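Local coordinates for geranyltranstransferase (Roseobacter denitrificans, PDB 4LLS), which builds isoprenoid diphosphates by condensing isopentenyl diphosphate with an allylic diphosphate, probably yielding farnesyl or geranylgeranyl diphosphate, at residues L69-A74 with E83-A88; H77-G82 with A213-A218; L138-V143 with S161-S166. All blocks are in the same frame, centred on the assembly; numbering follows the deposited sequence.

Contact 1 of 3, residues L69-A74 with E83-A88; sequences LVLETA and EAIWSA
Val70 turns CG1 anti to its backbone N (chi1 171°), and this sends the methyl onto the backbone of 83-88. There CG1 of Val70 lies 3.5 Å from the N of Ala88. The same methyl also meets the O of Ala84 and the CB of Ser87. Leu71 is set differently. Its CG stands anti to the carbonyl carbon (chi1 -66°), and the CD2 branch turns toward the other helix. CD2 of Leu71 packs 3.8 Å from CB of Ala84, and CG of Leu71 sits 3.8 Å from CB of Ala88. Helices 65-76 and 81-102 form an antiparallel hairpin in the all-helical isoprenyl synthase fold, with segment axes 148° apart and 8.5 Å at closest approach. Alanines permit this spacing: CB of Ala74 meets CB of Ala84 at 3.6 Å. No hydrogen bond crosses between the segments. Helix 22-43 covers the side where Leu71 and Ile85 meet, through Ala31, Ala34 and Val35. On helix 65-76, Thr73 OG1 bonds to Leu69 O at 2.8 Å. That carbonyl also accepts from Thr73 N, and the two donors approach from opposite faces of its plane.

Contact 2 of 3, residues H77-G82 with A213-A218; sequences HDIAAG and ARLAQA
His77 lays one face of its imidazole over the backbone of Ala213. This is a CH-pi contact. CA of Ala213 stands 3.8 Å from the centroid of the His77 ring, only 10° off the ring normal. The ring stands over the last turn of helix 190-215. With CG of His77 beside the backbone N (chi1 -82°), the ring is carried out over that turn. A hydrogen bond from ND1 of His77 to the O of Thr73, one turn back on helix 65-76, limits the ring's rotation.

The other contacts are van der Waals packing. CB of Ala218 lies 3.7 Å from CD2 of His77 and approaches the ring obliquely. CB of Ala216 meets CB of His77, also at 3.7 Å. Ile79 packs on Leu215 and Ala216. Its CD1 comes within 3.6 Å of the carbonyl O of Leu215, and its CG1 is 4.0 Å from CB of Leu215. The Ile79 and Leu215 side chains cross at about a right angle. CD1 of Ile79 also touches CB of Ala216. A serine in place of His77 would probably uncover Ala213 and Ala218 and leave the Thr73 carbonyl without its imidazole mate. Leu223 of helix 221-244 and the ring of Tyr292 also contact His77.

No hydrogen bond joins the two segments. Each helix end is instead closed by its own backbone bonds. N of Ala218 bonds to O of Ala213 at 2.9 Å, and N of Gln217 bonds to O of Arg214. At the end of helix 65-76, N of Ile79 bonds back to O of Ala74. Asp78 and Gln217, both with positive phi, are the C-prime residues, so two Schellman motifs end two helices side by side.

Contact 3 of 3, residues L138-V143 with S161-S166; sequences LAFELV and SLARAS
Antiparallel helices 125-144 and 152-166 of the isoprenyl synthase helical bundle meet here, beside the subunit interface. Leu162 and Phe140 carry most of the contact. CD2 of Leu162 sits over one face of the Phe140 ring, 4.2 Å from its centroid and 22° off the ring normal. This CH-pi contact is displaced toward the rim, where CE2 of Phe140 comes within 3.9 Å of CD2. A chi1 of -179° swings CG of Leu162 opposite the backbone N and carries the branch across. At the ring edge, CZ of Phe140 meets CA of Ala163 at 3.9 Å, with the N of Ala163 near the ring plane. The same Leu162 methyl reaches CB of Ala139 at 4.3 Å and CG1 of Val143 at 4.4 Å. One methyl thus touches three residues spaced along helix 125-144.

The segment axes stay 11.3 Å apart and run 154° from each other. The large side chains bridge that distance, and no hydrogen bond crosses it. On the far helix, Ser166 OG folds back to Leu162 O at 2.8 Å. Ser166 N uses the same carbonyl from the opposite face of its plane. Trp207 of helix 190-215 packs against both Leu162 and Val143.

Phe140 stacks on Phe140 of the second subunit. Between the subunits, Glu141 forms a salt bridge with Arg164 of the second subunit, and Arg164 pairs in turn with Glu141 of the second subunit. The pair of helices therefore serves both the subunit core and the homodimer interface, in keeping with the dimeric all-helical isoprenyl synthase fold.

From the N terminus, helix 65-76 comes first. Contact 1 closes a short loop when helix 81-102 folds back against it. Residues 77-80 make the turn between them, and segment 77-82 is tied by contact 2 to the C-terminal end of helix 190-215 and the residues just after it. Contacts 1 and 2 therefore cross along the chain. They also touch, through Ala74 O to Ile79 N and through Leu215 packed near Ser87 and Ala74. Contact 3 is nested inside the long loop that contact 2 closes, and follows contact 1 in series. Its helix 125-144 meets helix 81-102, where Val143 packs on Ser87. Together they join the early hairpin, helix 190-215 and the helices near the second subunit.

Contact 1 of 3, residues L69-A74 with E83-A88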
ATOM      1  N   LEU A  69      -9.312  14.231 -12.380  1.00 10.93           N
ATOM      2  CA  LEU A  69      -8.656  15.399 -11.828  1.00 11.08           C
ATOM      3  C   LEU A  69      -7.178  15.455 -12.181  1.00 11.54           C
ATOM      4  O   LEU A  69      -6.623  16.513 -12.460  1.00 11.52           O
ATOM      5  CB  LEU A  69      -8.866  15.502 -10.313  1.00 11.14           C
ATOM      6  CG  LEU A  69     -10.277  15.913  -9.898  1.00 12.89           C
ATOM      7  CD1 LEU A  69     -10.485  15.705  -8.419  1.00 12.97           C
ATOM      8  CD2 LEU A  69     -10.559  17.374 -10.253  1.00 13.47           C
ATOM      9  N   VAL A  70      -6.517  14.300 -12.110  1.00 10.60           N
ATOM     10  CA  VAL A  70      -5.103  14.251 -12.466  1.00 11.00           C
ATOM     11  C   VAL A  70      -4.915  14.634 -13.924  1.00 11.21           C
ATOM     12  O   VAL A  70      -4.109  15.507 -14.251  1.00 11.83           O
ATOM     13  CB  VAL A  70      -4.485  12.858 -12.217  1.00 10.14           C
ATOM     14  CG1 VAL A  70      -3.081  12.751 -12.782  1.00 11.75           C
ATOM     15  CG2 VAL A  70      -4.489  12.532 -10.738  1.00 10.88           C
ATOM     16  N   LEU A  71      -5.691  14.021 -14.786  1.00 11.95           N
ATOM     17  CA  LEU A  71      -5.553  14.275 -16.237  1.00 12.45           C
ATOM     18  C   LEU A  71      -5.873  15.724 -16.567  1.00 12.39           C
ATOM     19  O   LEU A  71      -5.206  16.344 -17.390  1.00 12.73           O
ATOM     20  CB  LEU A  71      -6.448  13.351 -17.036  1.00 11.69           C
ATOM     21  CG  LEU A  71      -6.081  11.873 -16.957  1.00 12.91           C
ATOM     22  CD1 LEU A  71      -7.041  10.994 -17.714  1.00 15.80           C
ATOM     23  CD2 LEU A  71      -4.684  11.647 -17.473  1.00 15.32           C
ATOM     24  N   GLU A  72      -6.884  16.277 -15.938  1.00 11.83           N
ATOM     25  CA  GLU A  72      -7.305  17.635 -16.291  1.00 12.91           C
ATOM     26  C   GLU A  72      -6.434  18.705 -15.670  1.00 13.91           C
ATOM     27  O   GLU A  72      -6.206  19.750 -16.272  1.00 14.02           O
ATOM     28  CB  GLU A  72      -8.790  17.834 -15.973  1.00 13.98           C
ATOM     29  CG  GLU A  72      -9.691  17.050 -16.871  1.00 16.69           C
ATOM     30  CD  GLU A  72      -9.479  17.367 -18.347  1.00 18.11           C
ATOM     31  OE1 GLU A  72      -9.417  16.419 -19.151  1.00 21.38           O
ATOM     32  OE2 GLU A  72      -9.301  18.559 -18.667  1.00 18.75           O
ATOM     33  N   THR A  73      -5.923  18.498 -14.463  1.00 11.56           N
ATOM     34  CA  THR A  73      -4.951  19.434 -13.933  1.00 11.63           C
ATOM     35  C   THR A  73      -3.616  19.325 -14.674  1.00 13.92           C
ATOM     36  O   THR A  73      -2.916  20.323 -14.819  1.00 14.00           O
ATOM     37  CB  THR A  73      -4.801  19.299 -12.411  1.00 12.36           C
ATOM     38  OG1 THR A  73      -4.264  18.011 -12.064  1.00 11.65           O
ATOM     39  CG2 THR A  73      -6.131  19.577 -11.701  1.00 12.24           C
ATOM     40  N   ALA A  74      -3.266  18.144 -15.158  1.00 13.10           N
ATOM     41  CA  ALA A  74      -2.077  18.019 -16.028  1.00 14.10           C
ATOM     42  C   ALA A  74      -2.273  18.821 -17.319  1.00 15.25           C
ATOM     43  O   ALA A  74      -1.378  19.589 -17.726  1.00 15.03           O
ATOM     44  CB  ALA A  74      -1.813  16.569 -16.333  1.00 13.75           C
ATOM     45  N   GLU A  83       2.041  10.956 -20.162  1.00 17.45           N
ATOM     46  CA  GLU A  83       2.706  10.949 -18.851  1.00 16.96           C
ATOM     47  C   GLU A  83       1.667  10.931 -17.718  1.00 14.87           C
ATOM     48  O   GLU A  83       1.742  10.124 -16.776  1.00 13.96           O
ATOM     49  CB  GLU A  83       3.638  12.133 -18.644  1.00 21.15           C
ATOM     50  CG  GLU A  83       4.844  12.035 -19.558  1.00 24.63           C
ATOM     51  CD  GLU A  83       5.665  13.287 -19.606  1.00 26.36           C
ATOM     52  OE1 GLU A  83       5.600  14.118 -18.685  1.00 25.90           O
ATOM     53  OE2 GLU A  83       6.462  13.375 -20.577  1.00 39.42           O
ATOM     54  N   ALA A  84       0.648  11.777 -17.832  1.00 14.99           N
ATOM     55  CA  ALA A  84      -0.274  11.984 -16.729  1.00 14.23           C
ATOM     56  C   ALA A  84      -1.067  10.720 -16.448  1.00 14.23           C
ATOM     57  O   ALA A  84      -1.487  10.506 -15.317  1.00 11.97           O
ATOM     58  CB  ALA A  84      -1.211  13.124 -17.059  1.00 13.84           C
ATOM     59  N   ILE A  85      -1.312   9.891 -17.457  1.00 13.09           N
ATOM     60  CA  ILE A  85      -2.071   8.642 -17.270  1.00 11.78           C
ATOM     61  C   ILE A  85      -1.492   7.774 -16.130  1.00 12.20           C
ATOM     62  O   ILE A  85      -2.228   7.030 -15.489  1.00 12.18           O
ATOM     63  CB  ILE A  85      -2.209   7.858 -18.589  1.00 13.47           C
ATOM     64  CG1 ILE A  85      -3.261   6.786 -18.456  1.00 13.20           C
ATOM     65  CG2 ILE A  85      -0.872   7.276 -19.041  1.00 14.46           C
ATOM     66  CD1 ILE A  85      -4.666   7.256 -18.143  1.00 15.24           C
ATOM     67  N   TRP A  86      -0.162   7.774 -15.949  1.00 12.11           N
ATOM     68  CA  TRP A  86       0.437   6.953 -14.909  1.00 12.64           C
ATOM     69  C   TRP A  86      -0.090   7.392 -13.538  1.00 11.31           C
ATOM     70  O   TRP A  86      -0.434   6.542 -12.695  1.00 11.70           O
ATOM     71  CB  TRP A  86       1.960   7.021 -14.972  1.00 11.68           C
ATOM     72  CG  TRP A  86       2.510   6.361 -16.206  1.00 13.36           C
ATOM     73  CD1 TRP A  86       2.727   6.937 -17.417  1.00 14.39           C
ATOM     74  CD2 TRP A  86       2.779   4.976 -16.355  1.00 13.27           C
ATOM     75  NE1 TRP A  86       3.093   5.961 -18.345  1.00 16.50           N
ATOM     76  CE2 TRP A  86       3.123   4.745 -17.717  1.00 15.57           C
ATOM     77  CE3 TRP A  86       2.683   3.880 -15.487  1.00 14.91           C
ATOM     78  CZ2 TRP A  86       3.409   3.475 -18.202  1.00 15.30           C
ATOM     79  CZ3 TRP A  86       3.000   2.647 -15.961  1.00 15.83           C
ATOM     80  CH2 TRP A  86       3.388   2.448 -17.303  1.00 16.13           C
ATOM     81  N   SER A  87      -0.051   8.690 -13.267  1.00 11.37           N
ATOM     82  CA  SER A  87      -0.512   9.209 -11.984  1.00 10.83           C
ATOM     83  C   SER A  87      -2.032   9.104 -11.850  1.00 11.40           C
ATOM     84  O   SER A  87      -2.567   8.861 -10.751  1.00 10.94           O
ATOM     85  CB  SER A  87      -0.093  10.655 -11.840  1.00 12.34           C
ATOM     86  OG  SER A  87       1.289  10.756 -11.643  1.00 13.97           O
ATOM     87  N   ALA A  88      -2.755   9.248 -12.941  1.00 11.31           N
ATOM     88  CA  ALA A  88      -4.202   9.076 -12.908  1.00 10.91           C
ATOM     89  C   ALA A  88      -4.593   7.654 -12.538  1.00  9.89           C
ATOM     90  O   ALA A  88      -5.540   7.426 -11.764  1.00 10.76           O
ATOM     91  CB  ALA A  88      -4.826   9.469 -14.272  1.00 10.50           C
TER

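Contact 2 of 3, residues H77-G82 with A213-A218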
ATOM      1  N   HIS A  77      -1.721  22.390 -16.956  1.00 15.68           N
ATOM      2  CA  HIS A  77      -0.309  22.743 -16.802  1.00 19.26           C
ATOM      3  C   HIS A  77       0.515  22.251 -18.003  1.00 17.33           C
ATOM      4  O   HIS A  77       1.749  22.243 -17.928  1.00 19.80           O
ATOM      5  CB  HIS A  77       0.214  22.170 -15.490  1.00 19.93           C
ATOM      6  CG  HIS A  77      -0.102  23.022 -14.317  1.00 18.54           C
ATOM      7  ND1 HIS A  77      -1.234  22.861 -13.546  1.00 20.39           N
ATOM      8  CD2 HIS A  77       0.530  24.104 -13.824  1.00 17.06           C
ATOM      9  CE1 HIS A  77      -1.303  23.834 -12.659  1.00 17.85           C
ATOM     10  NE2 HIS A  77      -0.188  24.535 -12.739  1.00 23.90           N
ATOM     11  N   ASP A  78      -0.151  21.999 -19.116  1.00 18.17           N
ATOM     12  CA  ASP A  78       0.478  21.566 -20.382  1.00 19.05           C
ATOM     13  C   ASP A  78       1.392  20.334 -20.242  1.00 21.39           C
ATOM     14  O   ASP A  78       2.454  20.211 -20.891  1.00 22.68           O
ATOM     15  CB  ASP A  78       1.285  22.723 -21.012  1.00 21.27           C
ATOM     16  CG  ASP A  78       0.425  23.932 -21.322  1.00 25.86           C
ATOM     17  OD1 ASP A  78      -0.737  23.758 -21.741  1.00 28.30           O
ATOM     18  OD2 ASP A  78       0.919  25.053 -21.098  1.00 32.00           O
ATOM     19  N   ILE A  79       0.980  19.408 -19.388  1.00 15.76           N
ATOM     20  CA  ILE A  79       1.671  18.130 -19.227  1.00 16.56           C
ATOM     21  C   ILE A  79       1.009  17.086 -20.133  1.00 16.92           C
ATOM     22  O   ILE A  79      -0.199  16.991 -20.166  1.00 21.40           O
ATOM     23  CB  ILE A  79       1.586  17.650 -17.767  1.00 14.83           C
ATOM     24  CG1 ILE A  79       2.356  18.576 -16.850  1.00 16.52           C
ATOM     25  CG2 ILE A  79       2.054  16.206 -17.626  1.00 16.35           C
ATOM     26  CD1 ILE A  79       3.868  18.542 -17.046  1.00 21.46           C
ATOM     27  N   ALA A  80       1.820  16.264 -20.796  1.00 21.17           N
ATOM     28  CA  ALA A  80       1.340  15.303 -21.782  1.00 22.66           C
ATOM     29  C   ALA A  80       0.433  14.275 -21.112  1.00 20.10           C
ATOM     30  O   ALA A  80       0.773  13.750 -20.042  1.00 17.24           O
ATOM     31  CB  ALA A  80       2.519  14.588 -22.439  1.00 24.43           C
ATOM     32  N   ALA A  81      -0.657  13.945 -21.776  1.00 19.16           N
ATOM     33  CA  ALA A  81      -1.589  12.925 -21.320  1.00 18.05           C
ATOM     34  C   ALA A  81      -0.908  11.585 -21.166  1.00 18.19           C
ATOM     35  O   ALA A  81      -1.253  10.794 -20.264  1.00 18.82           O
ATOM     36  CB  ALA A  81      -2.783  12.819 -22.261  1.00 21.43           C
ATOM     37  N   GLY A  82       0.052  11.298 -22.047  1.00 17.32           N
ATOM     38  CA  GLY A  82       0.752  10.034 -22.007  1.00 18.08           C
ATOM     39  C   GLY A  82       1.619   9.849 -20.786  1.00 19.77           C
ATOM     40  O   GLY A  82       1.921   8.701 -20.445  1.00 20.45           O
ATOM     41  N   ALA A 213      -0.153  20.250 -11.102  1.00 14.20           N
ATOM     42  CA  ALA A 213       0.816  21.245 -10.731  1.00 13.36           C
ATOM     43  C   ALA A 213       2.117  20.559 -10.319  1.00 15.72           C
ATOM     44  O   ALA A 213       3.208  21.010 -10.714  1.00 15.71           O
ATOM     45  CB  ALA A 213       0.276  22.135  -9.634  1.00 15.17           C
ATOM     46  N   ARG A 214       2.035  19.510  -9.509  1.00 13.96           N
ATOM     47  CA  ARG A 214       3.245  18.809  -9.118  1.00 15.17           C
ATOM     48  C   ARG A 214       4.014  18.274 -10.335  1.00 15.37           C
ATOM     49  O   ARG A 214       5.249  18.372 -10.412  1.00 15.49           O
ATOM     50  CB  ARG A 214       2.901  17.704  -8.126  1.00 14.83           C
ATOM     51  CG  ARG A 214       2.561  18.225  -6.753  1.00 15.85           C
ATOM     52  CD  ARG A 214       2.354  17.094  -5.765  1.00 16.67           C
ATOM     53  NE  ARG A 214       2.155  17.583  -4.398  1.00 19.46           N
ATOM     54  CZ  ARG A 214       1.148  17.274  -3.595  1.00 15.81           C
ATOM     55  NH1 ARG A 214       0.201  16.432  -3.977  1.00 16.03           N
ATOM     56  NH2 ARG A 214       1.123  17.769  -2.361  1.00 19.29           N
ATOM     57  N   LEU A 215       3.317  17.750 -11.327  1.00 14.54           N
ATOM     58  CA  LEU A 215       3.930  17.217 -12.534  1.00 13.16           C
ATOM     59  C   LEU A 215       4.692  18.317 -13.287  1.00 15.49           C
ATOM     60  O   LEU A 215       5.690  18.029 -13.937  1.00 17.91           O
ATOM     61  CB  LEU A 215       2.895  16.601 -13.455  1.00 14.68           C
ATOM     62  CG  LEU A 215       2.332  15.261 -12.933  1.00 13.63           C
ATOM     63  CD1 LEU A 215       1.077  14.855 -13.673  1.00 15.51           C
ATOM     64  CD2 LEU A 215       3.369  14.178 -13.111  1.00 15.81           C
ATOM     65  N   ALA A 216       4.228  19.546 -13.146  1.00 15.98           N
ATOM     66  CA  ALA A 216       4.844  20.674 -13.869  1.00 14.88           C
ATOM     67  C   ALA A 216       5.780  21.475 -12.971  1.00 18.81           C
ATOM     68  O   ALA A 216       6.262  22.535 -13.357  1.00 19.21           O
ATOM     69  CB  ALA A 216       3.755  21.572 -14.454  1.00 15.93           C
ATOM     70  N   GLN A 217       6.021  20.995 -11.755  1.00 18.57           N
ATOM     71  CA  GLN A 217       6.876  21.676 -10.788  1.00 18.92           C
ATOM     72  C   GLN A 217       6.374  23.115 -10.591  1.00 22.53           C
ATOM     73  O   GLN A 217       7.163  24.073 -10.545  1.00 22.65           O
ATOM     74  CB  GLN A 217       8.352  21.639 -11.273  1.00 25.02           C
ATOM     75  CG  GLN A 217       8.891  20.214 -11.511  1.00 29.13           C
ATOM     76  CD  GLN A 217      10.200  20.169 -12.305  1.00 28.28           C
ATOM     77  OE1 GLN A 217      10.242  19.780 -13.477  1.00 32.95           O
ATOM     78  NE2 GLN A 217      11.253  20.607 -11.674  1.00 28.35           N
ATOM     79  N   ALA A 218       5.048  23.250 -10.505  1.00 18.22           N
ATOM     80  CA  ALA A 218       4.357  24.527 -10.388  1.00 17.52           C
ATOM     81  C   ALA A 218       3.693  24.685  -9.033  1.00 16.95           C
ATOM     82  O   ALA A 218       3.570  23.716  -8.303  1.00 18.69           O
ATOM     83  CB  ALA A 218       3.311  24.653 -11.476  1.00 18.90           C
TER

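Contact 3 of 3, residues L138-V143 with S161-S166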
ATOM      1  N   LEU A 138       0.516  -1.247  -6.209  1.00 10.03           N
ATOM      2  CA  LEU A 138       0.473  -0.924  -7.627  1.00 10.63           C
ATOM      3  C   LEU A 138       0.405   0.619  -7.797  1.00 10.44           C
ATOM      4  O   LEU A 138       1.026   1.193  -8.688  1.00 10.99           O
ATOM      5  CB  LEU A 138      -0.739  -1.575  -8.280  1.00 11.42           C
ATOM      6  CG  LEU A 138      -0.827  -1.333  -9.779  1.00 11.78           C
ATOM      7  CD1 LEU A 138       0.320  -2.057 -10.488  1.00 17.20           C
ATOM      8  CD2 LEU A 138      -2.170  -1.830 -10.307  1.00 13.43           C
ATOM      9  N   ALA A 139      -0.316   1.331  -6.922  1.00 10.46           N
ATOM     10  CA  ALA A 139      -0.359   2.784  -6.992  1.00 11.23           C
ATOM     11  C   ALA A 139       1.044   3.372  -6.955  1.00  9.07           C
ATOM     12  O   ALA A 139       1.388   4.285  -7.718  1.00 10.18           O
ATOM     13  CB  ALA A 139      -1.203   3.329  -5.846  1.00 10.52           C
ATOM     14  N   PHE A 140       1.870   2.884  -6.036  1.00  9.61           N
ATOM     15  CA  PHE A 140       3.225   3.372  -5.935  1.00 10.66           C
ATOM     16  C   PHE A 140       4.117   2.951  -7.101  1.00 10.93           C
ATOM     17  O   PHE A 140       4.942   3.747  -7.539  1.00 10.81           O
ATOM     18  CB  PHE A 140       3.822   2.970  -4.588  1.00  9.85           C
ATOM     19  CG  PHE A 140       3.240   3.757  -3.441  1.00  9.52           C
ATOM     20  CD1 PHE A 140       2.298   3.207  -2.594  1.00 10.23           C
ATOM     21  CD2 PHE A 140       3.638   5.055  -3.216  1.00 10.99           C
ATOM     22  CE1 PHE A 140       1.701   3.962  -1.626  1.00 12.74           C
ATOM     23  CE2 PHE A 140       3.047   5.804  -2.245  1.00 12.74           C
ATOM     24  CZ  PHE A 140       2.077   5.264  -1.446  1.00 13.57           C
ATOM     25  N   GLU A 141       3.889   1.776  -7.673  1.00  9.88           N
ATOM     26  CA  GLU A 141       4.587   1.364  -8.886  1.00 10.92           C
ATOM     27  C   GLU A 141       4.264   2.306 -10.025  1.00 12.77           C
ATOM     28  O   GLU A 141       5.154   2.764 -10.740  1.00 12.41           O
ATOM     29  CB  GLU A 141       4.238  -0.062  -9.249  1.00 10.63           C
ATOM     30  CG  GLU A 141       4.931  -0.526 -10.519  1.00 13.40           C
ATOM     31  CD  GLU A 141       4.809  -2.019 -10.809  1.00 16.43           C
ATOM     32  OE1 GLU A 141       4.152  -2.736 -10.050  1.00 15.20           O
ATOM     33  OE2 GLU A 141       5.301  -2.480 -11.884  1.00 17.85           O
ATOM     34  N   LEU A 142       2.989   2.651 -10.160  1.00 11.61           N
ATOM     35  CA  LEU A 142       2.540   3.484 -11.280  1.00 10.78           C
ATOM     36  C   LEU A 142       3.098   4.915 -11.216  1.00 10.65           C
ATOM     37  O   LEU A 142       3.492   5.477 -12.238  1.00 11.94           O
ATOM     38  CB  LEU A 142       1.021   3.462 -11.360  1.00 11.52           C
ATOM     39  CG  LEU A 142       0.405   2.121 -11.727  1.00 12.52           C
ATOM     40  CD1 LEU A 142      -1.078   2.114 -11.534  1.00 14.80           C
ATOM     41  CD2 LEU A 142       0.775   1.790 -13.164  1.00 17.87           C
ATOM     42  N   VAL A 143       3.154   5.519 -10.031  1.00 11.80           N
ATOM     43  CA  VAL A 143       3.605   6.892  -9.924  1.00 12.80           C
ATOM     44  C   VAL A 143       5.116   7.016 -10.020  1.00 12.46           C
ATOM     45  O   VAL A 143       5.631   8.115 -10.330  1.00 14.73           O
ATOM     46  CB  VAL A 143       2.994   7.532  -8.656  1.00 15.07           C
ATOM     47  CG1 VAL A 143       3.695   7.153  -7.382  1.00 12.17           C
ATOM     48  CG2 VAL A 143       2.750   9.012  -8.805  1.00 20.83           C
ATOM     49  N   SER A 161       4.216  12.555  -1.467  1.00 11.05           N
ATOM     50  CA  SER A 161       2.930  13.163  -1.238  1.00 11.02           C
ATOM     51  C   SER A 161       1.775  12.138  -1.202  1.00 10.60           C
ATOM     52  O   SER A 161       0.826  12.300  -0.435  1.00 11.96           O
ATOM     53  CB  SER A 161       2.688  14.336  -2.226  1.00 12.06           C
ATOM     54  OG  SER A 161       2.636  13.904  -3.541  1.00 12.82           O
ATOM     55  N   LEU A 162       1.840  11.125  -2.056  1.00 10.45           N
ATOM     56  CA  LEU A 162       0.757  10.117  -2.106  1.00 10.48           C
ATOM     57  C   LEU A 162       0.767   9.347  -0.780  1.00 11.14           C
ATOM     58  O   LEU A 162      -0.264   9.040  -0.221  1.00 10.83           O
ATOM     59  CB  LEU A 162       0.969   9.206  -3.311  1.00 10.30           C
ATOM     60  CG  LEU A 162      -0.086   8.132  -3.486  1.00 10.20           C
ATOM     61  CD1 LEU A 162      -1.460   8.753  -3.672  1.00 13.39           C
ATOM     62  CD2 LEU A 162       0.271   7.186  -4.627  1.00 13.19           C
ATOM     63  N   ALA A 163       1.971   9.026  -0.287  1.00  9.90           N
ATOM     64  CA  ALA A 163       2.079   8.298   0.961  1.00 10.41           C
ATOM     65  C   ALA A 163       1.547   9.108   2.101  1.00 11.48           C
ATOM     66  O   ALA A 163       0.829   8.572   2.951  1.00 11.93           O
ATOM     67  CB  ALA A 163       3.514   7.883   1.247  1.00  9.97           C
ATOM     68  N   ARG A 164       1.841  10.403   2.135  1.00 10.69           N
ATOM     69  CA  ARG A 164       1.298  11.245   3.187  1.00 11.66           C
ATOM     70  C   ARG A 164      -0.219  11.461   3.114  1.00 12.41           C
ATOM     71  O   ARG A 164      -0.888  11.509   4.151  1.00 13.85           O
ATOM     72  CB  ARG A 164       2.086  12.564   3.271  1.00 13.70           C
ATOM     73  CG  ARG A 164       3.480  12.246   3.726  1.00 16.74           C
ATOM     74  CD  ARG A 164       4.287  13.462   3.910  1.00 20.05           C
ATOM     75  NE  ARG A 164       5.506  13.104   4.624  1.00 20.08           N
ATOM     76  CZ  ARG A 164       6.641  13.741   4.443  1.00 19.56           C
ATOM     77  NH1 ARG A 164       7.713  13.383   5.140  1.00 18.97           N
ATOM     78  NH2 ARG A 164       6.688  14.721   3.576  1.00 18.89           N
ATOM     79  N   ALA A 165      -0.752  11.572   1.906  1.00 11.20           N
ATOM     80  CA  ALA A 165      -2.204  11.638   1.726  1.00 11.00           C
ATOM     81  C   ALA A 165      -2.885  10.342   2.171  1.00 12.59           C
ATOM     82  O   ALA A 165      -4.025  10.363   2.603  1.00 12.38           O
ATOM     83  CB  ALA A 165      -2.543  11.936   0.282  1.00 11.78           C
ATOM     84  N   SER A 166      -2.235   9.204   1.914  1.00 11.10           N
ATOM     85  CA  SER A 166      -2.898   7.894   1.998  1.00 10.17           C
ATOM     86  C   SER A 166      -2.833   7.259   3.380  1.00 10.28           C
ATOM     87  O   SER A 166      -3.581   6.323   3.671  1.00 11.60           O
ATOM     88  CB  SER A 166      -2.311   6.950   0.949  1.00 11.39           C
ATOM     89  OG  SER A 166      -2.536   7.433  -0.381  1.00 12.56           O
TER